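Local structure of D-alanyl-D-alanine carboxypeptidase DacB2 (Mycobacterium tuberculosis H37Rv, 4RYE) at residues A[19-24]-A[234-239]; A[50-55]-A[159-164]; A[200-205]-A[223-228]; A[228-233]-A[256-261]. The protein is a serine-type D,D-carboxypeptidase that probably cleaves the terminal D-Ala-D-Ala of peptidoglycan stem peptides in cell-wall biogenesis. All blocks are in the same frame, centred on the assembly; numbering follows the deposited sequence.

Contact 1: A[19-24]-A[234-239]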
loop_
_atom_site.group_PDB
_atom_site.type_symbol
_atom_site.label_atom_id
_atom_site.label_comp_id
_atom_site.label_asym_id
_atom_site.label_seq_id
_atom_site.Cartn_x
_atom_site.Cartn_y
_atom_site.Cartn_z
ATOM N N PRO A 19 12.992 -0.020 12.786
ATOM C CA PRO A 19 12.656 -1.442 12.653
ATOM C C PRO A 19 12.690 -1.967 11.218
ATOM O O PRO A 19 12.930 -3.160 11.033
ATOM C CB PRO A 19 11.225 -1.516 13.205
ATOM C CG PRO A 19 10.688 -0.119 13.080
ATOM C CD PRO A 19 11.878 0.755 13.360
ATOM N N ALA A 20 12.437 -1.112 10.228
ATOM C CA ALA A 20 12.391 -1.566 8.832
ATOM C C ALA A 20 13.773 -1.995 8.345
ATOM O O ALA A 20 14.734 -1.247 8.484
ATOM C CB ALA A 20 11.827 -0.471 7.919
ATOM N N GLN A 21 13.882 -3.191 7.769
ATOM C CA GLN A 21 15.186 -3.648 7.285
ATOM C C GLN A 21 15.526 -3.146 5.873
ATOM O O GLN A 21 16.700 -3.055 5.526
ATOM C CB GLN A 21 15.339 -5.169 7.405
ATOM C CG GLN A 21 15.459 -5.646 8.855
ATOM C CD GLN A 21 16.613 -4.989 9.579
ATOM O OE1 GLN A 21 17.772 -5.339 9.359
ATOM N NE2 GLN A 21 16.305 -4.019 10.438
ATOM N N THR A 22 14.512 -2.840 5.061
ATOM C CA THR A 22 14.744 -2.104 3.817
ATOM C C THR A 22 13.765 -0.950 3.750
ATOM O O THR A 22 12.674 -1.042 4.287
ATOM C CB THR A 22 14.544 -2.959 2.542
ATOM O OG1 THR A 22 13.144 -3.086 2.271
ATOM C CG2 THR A 22 15.205 -4.352 2.688
ATOM N N TRP A 23 14.156 0.135 3.092
ATOM C CA TRP A 23 13.278 1.294 2.964
ATOM C C TRP A 23 13.832 2.227 1.896
ATOM O O TRP A 23 14.980 2.068 1.454
ATOM C CB TRP A 23 13.103 2.027 4.313
ATOM C CG TRP A 23 14.403 2.347 5.028
ATOM C CD1 TRP A 23 14.982 1.632 6.041
ATOM C CD2 TRP A 23 15.269 3.463 4.783
ATOM N NE1 TRP A 23 16.154 2.228 6.430
ATOM C CE2 TRP A 23 16.356 3.352 5.670
ATOM C CE3 TRP A 23 15.233 4.539 3.891
ATOM C CZ2 TRP A 23 17.401 4.282 5.696
ATOM C CZ3 TRP A 23 16.274 5.461 3.912
ATOM C CH2 TRP A 23 17.340 5.324 4.804
ATOM N N ILE A 24 13.015 3.185 1.476
ATOM C CA ILE A 24 13.432 4.165 0.470
ATOM C C ILE A 24 12.658 5.444 0.723
ATOM O O ILE A 24 11.561 5.400 1.256
ATOM C CB ILE A 24 13.183 3.635 -0.976
ATOM C CG1 ILE A 24 13.857 4.524 -2.026
ATOM C CG2 ILE A 24 11.686 3.474 -1.270
ATOM C CD1 ILE A 24 13.824 3.930 -3.445
HETATM N N MSE A 234 8.729 0.843 3.425
HETATM C CA MSE A 234 9.507 0.191 4.458
HETATM C C MSE A 234 9.103 -1.275 4.444
HETATM O O MSE A 234 7.917 -1.584 4.384
HETATM C CB MSE A 234 9.184 0.821 5.813
HETATM C CG MSE A 234 9.645 2.259 5.938
HETATM SE SE MSE A 234 8.642 3.265 7.290
HETATM C CE MSE A 234 8.810 2.029 8.786
HETATM N N MSE A 235 10.075 -2.180 4.461
HETATM C CA MSE A 235 9.753 -3.601 4.397
HETATM C C MSE A 235 10.483 -4.418 5.447
HETATM O O MSE A 235 11.517 -3.996 5.984
HETATM C CB MSE A 235 10.092 -4.186 3.019
HETATM C CG MSE A 235 9.578 -3.418 1.820
HETATM SE SE MSE A 235 9.807 -4.516 0.201
HETATM C CE MSE A 235 8.257 -5.702 0.413
ATOM N N TYR A 236 9.934 -5.599 5.717
ATOM C CA TYR A 236 10.616 -6.634 6.483
ATOM C C TYR A 236 11.086 -6.174 7.862
ATOM O O TYR A 236 12.244 -6.379 8.235
ATOM C CB TYR A 236 11.795 -7.183 5.678
ATOM C CG TYR A 236 12.168 -8.580 6.073
ATOM C CD1 TYR A 236 11.262 -9.619 5.925
ATOM C CD2 TYR A 236 13.418 -8.865 6.594
ATOM C CE1 TYR A 236 11.594 -10.913 6.287
ATOM C CE2 TYR A 236 13.762 -10.151 6.958
ATOM C CZ TYR A 236 12.846 -11.172 6.803
ATOM O OH TYR A 236 13.176 -12.460 7.165
ATOM N N GLY A 237 10.183 -5.571 8.628
ATOM C CA GLY A 237 10.559 -5.020 9.915
ATOM C C GLY A 237 9.762 -5.561 11.075
ATOM O O GLY A 237 8.618 -5.989 10.909
ATOM N N LEU A 238 10.378 -5.558 12.255
ATOM C CA LEU A 238 9.690 -5.925 13.477
ATOM C C LEU A 238 9.996 -4.895 14.558
ATOM O O LEU A 238 11.155 -4.527 14.763
ATOM C CB LEU A 238 10.112 -7.321 13.938
ATOM C CG LEU A 238 9.666 -8.482 13.048
ATOM C CD1 LEU A 238 10.232 -9.801 13.549
ATOM C CD2 LEU A 238 8.149 -8.544 12.952
ATOM N N VAL A 239 8.954 -4.431 15.242
ATOM C CA VAL A 239 9.114 -3.452 16.312
ATOM C C VAL A 239 9.567 -4.112 17.613
ATOM O O VAL A 239 8.964 -5.081 18.075
ATOM C CB VAL A 239 7.813 -2.668 16.564
ATOM C CG1 VAL A 239 8.009 -1.658 17.693
ATOM C CG2 VAL A 239 7.371 -1.969 15.299
#
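Pro19 meets Leu238 just where strand 22-27 is about to join strand 228-237 as its antiparallel neighbour in the main sheet of this penicillin-binding fold. The proline is still in the preceding loop, with its CB 3.4 Å from Leu238 O. Its carbonyl lies against the bare CA of Gly237 (Pro19 O to Gly237 CA 3.2 Å), a backbone approach made possible by the missing side chain. Ala20 follows and sets its methyl against Met234, a selenomethionine, CB to CB at 3.6 Å; Tyr246 and Gln249 of helix 246-259 line the same region.

Gln21 and Thr22 both face Met235, which defines a classic beta bulge. Two weak bonds converge on Met235 O: the one from Gln21 N is bent (3.1 Å, 132°), the one from Thr22 N straight but long (3.3 Å, 173°). Gln21 also brings its CB to the edge of the Tyr236 ring, near the ring plane. The return bond of the bulge is the stronger one, Met235 N donating to Thr22 O at 2.8 Å. Chi1 of 79° tucks Thr22 OG1 between its backbone N and carbonyl carbon, which lays the hydroxyl against the Met235 chain on the sheet face covered by helix 155-166. Trp23 points to the other face as the non-hydrogen-bonded partner of Met234; its indole departs toward strand 32-37, leaving Trp23 CB to touch Met234 CG at 3.8 Å.

Contact 2: A[50-55]-A[159-164]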
loop_
_atom_site.group_PDB
_atom_site.type_symbol
_atom_site.label_atom_id
_atom_site.label_comp_id
_atom_site.label_asym_id
_atom_site.label_seq_id
_atom_site.Cartn_x
_atom_site.Cartn_y
_atom_site.Cartn_z
ATOM N N LYS A 50 -1.979 -4.740 -2.060
ATOM C CA LYS A 50 -3.357 -4.307 -2.336
ATOM C C LYS A 50 -3.409 -2.999 -3.125
ATOM O O LYS A 50 -4.394 -2.720 -3.800
ATOM C CB LYS A 50 -4.172 -4.172 -1.039
ATOM C CG LYS A 50 -4.524 -5.506 -0.361
ATOM C CD LYS A 50 -5.307 -5.238 0.922
ATOM C CE LYS A 50 -5.944 -6.498 1.500
ATOM N NZ LYS A 50 -4.958 -7.299 2.257
ATOM N N VAL A 51 -2.362 -2.188 -3.037
ATOM C CA VAL A 51 -2.291 -0.971 -3.848
ATOM C C VAL A 51 -2.238 -1.321 -5.337
ATOM O O VAL A 51 -2.866 -0.665 -6.179
ATOM C CB VAL A 51 -1.059 -0.110 -3.472
ATOM C CG1 VAL A 51 -0.981 1.129 -4.357
ATOM C CG2 VAL A 51 -1.111 0.297 -1.995
ATOM N N LEU A 52 -1.478 -2.353 -5.666
ATOM C CA LEU A 52 -1.409 -2.842 -7.034
ATOM C C LEU A 52 -2.762 -3.395 -7.497
ATOM O O LEU A 52 -3.168 -3.183 -8.634
ATOM C CB LEU A 52 -0.323 -3.909 -7.146
ATOM C CG LEU A 52 0.021 -4.404 -8.547
ATOM C CD1 LEU A 52 0.432 -3.221 -9.418
ATOM C CD2 LEU A 52 1.127 -5.451 -8.470
ATOM N N LEU A 53 -3.470 -4.098 -6.617
ATOM C CA LEU A 53 -4.822 -4.555 -6.956
ATOM C C LEU A 53 -5.730 -3.353 -7.208
ATOM O O LEU A 53 -6.512 -3.346 -8.156
ATOM C CB LEU A 53 -5.401 -5.424 -5.829
ATOM C CG LEU A 53 -6.880 -5.798 -5.976
ATOM C CD1 LEU A 53 -7.118 -6.612 -7.231
ATOM C CD2 LEU A 53 -7.347 -6.564 -4.740
ATOM N N ALA A 54 -5.626 -2.331 -6.360
ATOM C CA ALA A 54 -6.433 -1.121 -6.525
ATOM C C ALA A 54 -6.215 -0.452 -7.887
ATOM O O ALA A 54 -7.171 0.009 -8.515
ATOM C CB ALA A 54 -6.173 -0.118 -5.378
ATOM N N LEU A 55 -4.964 -0.388 -8.336
ATOM C CA LEU A 55 -4.658 0.156 -9.666
ATOM C C LEU A 55 -5.377 -0.593 -10.792
ATOM O O LEU A 55 -5.924 0.019 -11.709
ATOM C CB LEU A 55 -3.157 0.085 -9.936
ATOM C CG LEU A 55 -2.269 1.207 -9.421
ATOM C CD1 LEU A 55 -0.811 0.818 -9.651
ATOM C CD2 LEU A 55 -2.605 2.507 -10.132
ATOM N N VAL A 159 7.233 2.136 -4.010
ATOM C CA VAL A 159 7.002 3.573 -4.211
ATOM C C VAL A 159 6.681 3.882 -5.668
ATOM O O VAL A 159 5.952 4.821 -5.957
ATOM C CB VAL A 159 8.144 4.486 -3.666
ATOM C CG1 VAL A 159 8.331 4.269 -2.170
ATOM C CG2 VAL A 159 9.469 4.286 -4.411
ATOM N N VAL A 160 7.220 3.086 -6.582
ATOM C CA VAL A 160 6.881 3.231 -7.990
ATOM C C VAL A 160 5.402 2.925 -8.179
ATOM O O VAL A 160 4.674 3.641 -8.887
ATOM C CB VAL A 160 7.760 2.306 -8.863
ATOM C CG1 VAL A 160 7.211 2.212 -10.294
ATOM C CG2 VAL A 160 9.217 2.816 -8.865
ATOM N N ILE A 161 4.940 1.868 -7.531
ATOM C CA ILE A 161 3.529 1.490 -7.640
ATOM C C ILE A 161 2.642 2.523 -6.943
ATOM O O ILE A 161 1.607 2.931 -7.480
ATOM C CB ILE A 161 3.299 0.071 -7.057
ATOM C CG1 ILE A 161 3.847 -0.978 -8.032
ATOM C CG2 ILE A 161 1.818 -0.186 -6.782
ATOM C CD1 ILE A 161 4.204 -2.325 -7.394
ATOM N N PHE A 162 3.054 2.970 -5.760
ATOM C CA PHE A 162 2.267 3.958 -5.031
ATOM C C PHE A 162 2.183 5.307 -5.747
ATOM O O PHE A 162 1.181 6.023 -5.658
ATOM C CB PHE A 162 2.830 4.170 -3.632
ATOM C CG PHE A 162 1.814 4.693 -2.663
ATOM C CD1 PHE A 162 0.888 3.839 -2.093
ATOM C CD2 PHE A 162 1.778 6.036 -2.324
ATOM C CE1 PHE A 162 -0.062 4.313 -1.192
ATOM C CE2 PHE A 162 0.830 6.524 -1.425
ATOM C CZ PHE A 162 -0.092 5.657 -0.860
ATOM N N ARG A 163 3.261 5.667 -6.415
ATOM C CA ARG A 163 3.323 6.907 -7.175
ATOM C C ARG A 163 2.297 6.883 -8.308
ATOM O O ARG A 163 1.618 7.883 -8.577
ATOM C CB ARG A 163 4.740 7.069 -7.730
ATOM C CG ARG A 163 5.003 8.362 -8.433
ATOM C CD ARG A 163 6.500 8.508 -8.672
ATOM N NE ARG A 163 6.798 9.747 -9.370
ATOM C CZ ARG A 163 7.695 9.857 -10.338
ATOM N NH1 ARG A 163 8.388 8.788 -10.730
ATOM N NH2 ARG A 163 7.886 11.031 -10.918
ATOM N N ALA A 164 2.172 5.733 -8.960
ATOM C CA ALA A 164 1.178 5.572 -10.019
ATOM C C ALA A 164 -0.230 5.662 -9.441
ATOM O O ALA A 164 -1.128 6.257 -10.048
ATOM C CB ALA A 164 1.377 4.237 -10.755
#
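Val51 and Ile161 meet at the tight end of a helix-helix packing that joins helix 50-60, which carries the SxxK lysine, to helix 155-166. The two short segments run in roughly the same direction, 36° apart, with axes 9.6 Å from each other at closest approach. The contact is wholly apolar.

Ile161 CG2 is the central group. It reaches Val51 CG1 at 3.9 Å and Leu55 CD1 at 4.0 Å, and also lies over the backbone of Leu52, so one methyl touches residues on successive turns of the partner helix. Val51 has CG1 anti to its own N (chi1 178°), and this branch touches both Ile161 and the Phe162 ring. Phe162 leaves its helix pointing away from helix 50-60, yet the ring swings back, bringing CD1 to 4.0 Å from Val51 CG1; the ring also packs on Val231 of the sheet. Lys50 lies on a different face of helix 50-60, where its NZ is bonded to Ser47 OG and Asn104 OD1, consistent with its assigned role as proton acceptor.

Toward the C-terminal ends the backbones spread. The CA atoms of Val51 and Phe162 are 6.8 Å apart, those of Leu55 and Ala164 8.0 Å. Ala164 is partly exposed and offers little bulk, with Leu131 also touching this end. Leu55 spans the wider spacing with its branched end, placing Leu55 CD2 4.0 Å from the carbonyl carbon Ala164 C.

Contact 3: A[200-205]-A[223-228]; sequences RYPGAI and AARGGR
Arg225 grips Pro202 O side-on with two nitrogens, tying the loop before strand 204-212 to the end of strand 218-225, at the open end of the beta hairpin these strands form. NE donates at 2.8 Å to Pro202 O (152°) and NH2 at 2.9 Å to the same Pro202 O (142°). The oxygen lies practically in the guanidinium plane, and the NH2 bond uses a lone pair in the carbonyl plane, whereas NE approaches tilted from it. An extended Arg225 chain from CG to NE delivers the group edge-on to this carbonyl.

Held by this double grip, the guanidinium lies flat against the Tyr201 ring: the planes are 5° apart and Arg225 CZ stands 3.9 Å from the ring centroid, an off-centre cation-pi stack with NH2 over the middle of the ring. The phenol end has its own hydrogen bond, Tyr201 OH to Asp255 OD1; that carboxylate also makes a long, weak ion pair with Arg225 and probably helps to balance the arginine charge.

Tyr201 begins a type II turn closed by Ala204 N to Tyr201 O at 3.0 Å. Gly203, within the turn, accepts from the next strand, Ala224 N to Gly203 O at 2.8 Å, and Ala204 then faces Ala223 as a non-hydrogen-bonded pair.

Farther out the contact is apolar. Ala223 CB lies 4.1 Å from Tyr201 CE2, and the Ala223 side chain also touches Phe254 of helix 246-259. On the flank Ile205 follows the strand backbone, with Ile205 CG1 3.8 Å from Ala223 N.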
loop_
_atom_site.group_PDB
_atom_site.type_symbol
_atom_site.label_atom_id
_atom_site.label_comp_id
_atom_site.label_asym_id
_atom_site.label_seq_id
_atom_site.Cartn_x
_atom_site.Cartn_y
_atom_site.Cartn_z
ATOM N N ARG A 200 -1.499 11.117 12.821
ATOM C CA ARG A 200 -0.336 11.485 13.631
ATOM C C ARG A 200 0.623 12.439 12.940
ATOM O O ARG A 200 1.420 13.118 13.599
ATOM C CB ARG A 200 0.446 10.236 14.031
ATOM C CG ARG A 200 -0.314 9.275 14.920
ATOM C CD ARG A 200 0.268 7.880 14.765
ATOM N NE ARG A 200 -0.378 6.905 15.637
ATOM C CZ ARG A 200 0.116 6.536 16.809
ATOM N NH1 ARG A 200 1.256 7.065 17.229
ATOM N NH2 ARG A 200 -0.520 5.640 17.554
ATOM N N TYR A 201 0.571 12.469 11.614
ATOM C CA TYR A 201 1.562 13.211 10.843
ATOM C C TYR A 201 0.908 14.225 9.909
ATOM O O TYR A 201 0.434 13.849 8.838
ATOM C CB TYR A 201 2.415 12.242 10.011
ATOM C CG TYR A 201 3.673 12.901 9.514
ATOM C CD1 TYR A 201 4.770 13.031 10.344
ATOM C CD2 TYR A 201 3.750 13.428 8.232
ATOM C CE1 TYR A 201 5.931 13.653 9.911
ATOM C CE2 TYR A 201 4.919 14.055 7.782
ATOM C CZ TYR A 201 5.997 14.167 8.633
ATOM O OH TYR A 201 7.153 14.789 8.210
ATOM N N PRO A 202 0.859 15.508 10.323
ATOM C CA PRO A 202 0.333 16.567 9.452
ATOM C C PRO A 202 0.989 16.556 8.080
ATOM O O PRO A 202 2.219 16.546 7.981
ATOM C CB PRO A 202 0.711 17.842 10.203
ATOM C CG PRO A 202 0.569 17.436 11.656
ATOM C CD PRO A 202 1.110 16.002 11.691
ATOM N N GLY A 203 0.164 16.538 7.039
ATOM C CA GLY A 203 0.659 16.500 5.673
ATOM C C GLY A 203 0.685 15.119 5.042
ATOM O O GLY A 203 0.972 14.985 3.856
ATOM N N ALA A 204 0.415 14.080 5.825
ATOM C CA ALA A 204 0.286 12.739 5.241
ATOM C C ALA A 204 -0.864 12.744 4.226
ATOM O O ALA A 204 -1.887 13.368 4.468
ATOM C CB ALA A 204 0.032 11.709 6.334
ATOM N N ILE A 205 -0.697 12.074 3.085
ATOM C CA ILE A 205 -1.743 12.084 2.060
ATOM C C ILE A 205 -2.180 10.677 1.657
ATOM O O ILE A 205 -3.032 10.504 0.800
ATOM C CB ILE A 205 -1.311 12.879 0.812
ATOM C CG1 ILE A 205 0.023 12.361 0.271
ATOM C CG2 ILE A 205 -1.207 14.368 1.129
ATOM C CD1 ILE A 205 0.605 13.238 -0.853
ATOM N N ALA A 223 3.470 11.851 1.816
ATOM C CA ALA A 223 3.167 13.066 2.565
ATOM C C ALA A 223 3.591 14.278 1.748
ATOM O O ALA A 223 4.411 14.160 0.843
ATOM C CB ALA A 223 3.885 13.059 3.909
ATOM N N ALA A 224 3.026 15.437 2.074
ATOM C CA ALA A 224 3.386 16.695 1.420
ATOM C C ALA A 224 3.644 17.738 2.494
ATOM O O ALA A 224 2.819 17.910 3.392
ATOM C CB ALA A 224 2.254 17.175 0.525
ATOM N N ARG A 225 4.773 18.435 2.391
ATOM C CA ARG A 225 5.082 19.561 3.265
ATOM C C ARG A 225 5.962 20.559 2.530
ATOM O O ARG A 225 6.896 20.160 1.820
ATOM C CB ARG A 225 5.822 19.092 4.528
ATOM C CG ARG A 225 4.961 18.416 5.573
ATOM C CD ARG A 225 5.686 18.305 6.904
ATOM N NE ARG A 225 4.839 17.656 7.902
ATOM C CZ ARG A 225 5.190 17.456 9.165
ATOM N NH1 ARG A 225 6.378 17.851 9.593
ATOM N NH2 ARG A 225 4.347 16.857 9.996
ATOM N N GLY A 226 5.676 21.846 2.713
ATOM C CA GLY A 226 6.558 22.897 2.230
ATOM C C GLY A 226 6.707 22.891 0.726
ATOM O O GLY A 226 7.700 23.351 0.191
ATOM N N GLY A 227 5.711 22.364 0.033
ATOM C CA GLY A 227 5.710 22.407 -1.418
ATOM C C GLY A 227 6.305 21.179 -2.080
ATOM O O GLY A 227 6.261 21.050 -3.304
ATOM N N ARG A 228 6.864 20.277 -1.276
ATOM C CA ARG A 228 7.438 19.033 -1.800
ATOM C C ARG A 228 6.574 17.843 -1.380
ATOM O O ARG A 228 5.962 17.862 -0.325
ATOM C CB ARG A 228 8.867 18.855 -1.283
ATOM C CG ARG A 228 9.605 17.667 -1.863
ATOM C CD ARG A 228 11.089 17.639 -1.463
ATOM N NE ARG A 228 11.841 16.900 -2.475
ATOM C CZ ARG A 228 13.152 16.676 -2.452
ATOM N NH1 ARG A 228 13.894 17.100 -1.443
ATOM N NH2 ARG A 228 13.715 16.001 -3.444
#

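Contact 4: A[228-233]-A[256-261]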
loop_
_atom_site.group_PDB
_atom_site.type_symbol
_atom_site.label_atom_id
_atom_site.label_comp_id
_atom_site.label_asym_id
_atom_site.label_seq_id
_atom_site.Cartn_x
_atom_site.Cartn_y
_atom_site.Cartn_z
ATOM N N ARG A 228 6.864 20.277 -1.276
ATOM C CA ARG A 228 7.438 19.033 -1.800
ATOM C C ARG A 228 6.574 17.843 -1.380
ATOM O O ARG A 228 5.962 17.862 -0.325
ATOM C CB ARG A 228 8.867 18.855 -1.283
ATOM C CG ARG A 228 9.605 17.667 -1.863
ATOM C CD ARG A 228 11.089 17.639 -1.463
ATOM N NE ARG A 228 11.841 16.900 -2.475
ATOM C CZ ARG A 228 13.152 16.676 -2.452
ATOM N NH1 ARG A 228 13.894 17.100 -1.443
ATOM N NH2 ARG A 228 13.715 16.001 -3.444
ATOM N N ARG A 229 6.511 16.813 -2.213
ATOM C CA ARG A 229 5.741 15.631 -1.866
ATOM C C ARG A 229 6.655 14.410 -1.895
ATOM O O ARG A 229 7.386 14.190 -2.862
ATOM C CB ARG A 229 4.553 15.493 -2.823
ATOM C CG ARG A 229 3.728 16.791 -2.919
ATOM C CD ARG A 229 2.350 16.577 -3.531
ATOM N NE ARG A 229 2.423 16.229 -4.947
ATOM C CZ ARG A 229 1.356 16.000 -5.710
ATOM N NH1 ARG A 229 0.143 16.079 -5.187
ATOM N NH2 ARG A 229 1.499 15.690 -6.989
ATOM N N LEU A 230 6.617 13.626 -0.824
ATOM C CA LEU A 230 7.521 12.494 -0.686
ATOM C C LEU A 230 6.745 11.199 -0.625
ATOM O O LEU A 230 5.595 11.170 -0.198
ATOM C CB LEU A 230 8.375 12.622 0.582
ATOM C CG LEU A 230 9.344 13.814 0.688
ATOM C CD1 LEU A 230 10.105 13.784 2.014
ATOM C CD2 LEU A 230 10.328 13.855 -0.491
ATOM N N VAL A 231 7.401 10.121 -1.029
ATOM C CA VAL A 231 6.809 8.808 -0.926
ATOM C C VAL A 231 7.856 7.887 -0.307
ATOM O O VAL A 231 9.043 7.962 -0.643
ATOM C CB VAL A 231 6.308 8.311 -2.301
ATOM C CG1 VAL A 231 7.434 8.301 -3.327
ATOM C CG2 VAL A 231 5.668 6.932 -2.189
ATOM N N ILE A 232 7.433 7.054 0.635
ATOM C CA ILE A 232 8.378 6.147 1.275
ATOM C C ILE A 232 7.811 4.751 1.269
ATOM O O ILE A 232 6.601 4.562 1.125
ATOM C CB ILE A 232 8.673 6.537 2.738
ATOM C CG1 ILE A 232 7.418 6.367 3.596
ATOM C CG2 ILE A 232 9.228 7.953 2.824
ATOM C CD1 ILE A 232 7.657 6.567 5.099
ATOM N N ALA A 233 8.697 3.774 1.409
ATOM C CA ALA A 233 8.282 2.396 1.639
ATOM C C ALA A 233 9.237 1.776 2.635
ATOM O O ALA A 233 10.405 2.157 2.708
ATOM C CB ALA A 233 8.249 1.602 0.337
ATOM N N TRP A 256 13.008 13.689 7.932
ATOM C CA TRP A 256 14.359 13.750 7.383
ATOM C C TRP A 256 14.334 14.210 5.923
ATOM O O TRP A 256 15.142 15.046 5.514
ATOM C CB TRP A 256 15.064 12.400 7.508
ATOM C CG TRP A 256 16.460 12.413 6.932
ATOM C CD1 TRP A 256 17.625 12.711 7.587
ATOM C CD2 TRP A 256 16.823 12.131 5.575
ATOM N NE1 TRP A 256 18.684 12.625 6.718
ATOM C CE2 TRP A 256 18.217 12.277 5.477
ATOM C CE3 TRP A 256 16.099 11.775 4.434
ATOM C CZ2 TRP A 256 18.908 12.073 4.270
ATOM C CZ3 TRP A 256 16.787 11.573 3.242
ATOM C CH2 TRP A 256 18.169 11.722 3.172
ATOM N N GLY A 257 13.398 13.671 5.150
ATOM C CA GLY A 257 13.277 14.018 3.746
ATOM C C GLY A 257 12.883 15.471 3.522
ATOM O O GLY A 257 13.355 16.117 2.586
ATOM N N PHE A 258 11.996 15.984 4.366
ATOM C CA PHE A 258 11.519 17.354 4.204
ATOM C C PHE A 258 12.577 18.354 4.624
ATOM O O PHE A 258 12.594 19.493 4.152
ATOM C CB PHE A 258 10.202 17.574 4.978
ATOM C CG PHE A 258 9.016 16.915 4.334
ATOM C CD1 PHE A 258 8.750 17.106 2.985
ATOM C CD2 PHE A 258 8.180 16.075 5.066
ATOM C CE1 PHE A 258 7.655 16.484 2.384
ATOM C CE2 PHE A 258 7.093 15.452 4.472
ATOM C CZ PHE A 258 6.835 15.652 3.125
ATOM N N ALA A 259 13.461 17.924 5.521
ATOM C CA ALA A 259 14.519 18.787 6.006
ATOM C C ALA A 259 15.719 18.787 5.055
ATOM O O ALA A 259 16.564 19.680 5.115
ATOM C CB ALA A 259 14.943 18.368 7.410
ATOM N N LEU A 260 15.777 17.797 4.168
ATOM C CA LEU A 260 16.911 17.638 3.253
ATOM C C LEU A 260 16.992 18.785 2.246
ATOM O O LEU A 260 15.982 19.215 1.697
ATOM C CB LEU A 260 16.811 16.298 2.506
ATOM C CG LEU A 260 17.996 15.879 1.627
ATOM C CD1 LEU A 260 19.255 15.633 2.471
ATOM C CD2 LEU A 260 17.634 14.632 0.803
ATOM N N ASN A 261 18.199 19.288 2.032
ATOM C CA ASN A 261 18.468 20.224 0.948
ATOM C C ASN A 261 17.884 19.640 -0.340
ATOM O O ASN A 261 18.185 18.499 -0.698
ATOM C CB ASN A 261 19.983 20.422 0.838
ATOM C CG ASN A 261 20.374 21.488 -0.168
ATOM O OD1 ASN A 261 19.935 21.474 -1.324
ATOM N ND2 ASN A 261 21.226 22.412 0.263
HETATM O O HOH W 1 13.558 18.265 1.133
HETATM O O HOH W 2 16.527 16.493 -1.875
#
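Gly257 lets Leu230 press directly on the backbone of helix 246-259: Leu230 CD1 is 3.6 Å from Gly257 C, a close fit against a helix surface that carries no side chain at this position. The carbonyl of Gly257 is also hydrogen-bonded with water 1 (water 1 O to Gly257 O 2.6 Å).

Phe258 comes next and reaches back to the strand. Its ring receives Leu230 CD1 over one face, 3.7 Å from the centroid and 15° off the normal, a CH-pi contact displaced toward the rim. With CG anti to its carbonyl carbon (chi1 -63°), Leu230 carries this methyl between the ring and the helix backbone. The same ring meets the strand main chain, Phe258 CE1 lying 3.5 Å from Arg228 O.

Past the helix, Leu260 and Asn261 are joined to Arg228 through water. Arg228 NH1 donates to water 1 at 2.8 Å, and water 1 bonds to Leu260 O at 2.7 Å. Arg228 NH1 also donates to water 2 at 2.7 Å, and water 2 in turn donates to Asn261 O at 2.9 Å. Both waters sit at the edge of the guanidinium, in its plane, while NE of Arg228 forms a salt bridge with Asp27. Apolar packing beneath and bridging waters at the rim thus seat the C-terminal helix on the antiparallel sheet, whose other face carries helix 155-166: the layered architecture of the penicillin-binding protein and serine beta-lactamase fold.

Contacts 1, 3 and 4 share the six-stranded sheet, whereas contact 2 pairs two helices beside it. Contact 2 is the most central, its centre about 7 Å from that of the chain, and purely apolar; contact 1 is also mainly buried but rests on backbone bonds between strands. Contacts 3 and 4 lie farther out, are partly buried, and are where arginines take part: a direct grip and stack in contact 3, bridging waters in contact 4. Strand 228-237 serves contacts 1 and 4. Val159 packs on Ile24, Val231 and Ile232, joining contact 2 to both, while Phe258 lies against Tyr201 and Arg225, joining contact 4 to contact 3.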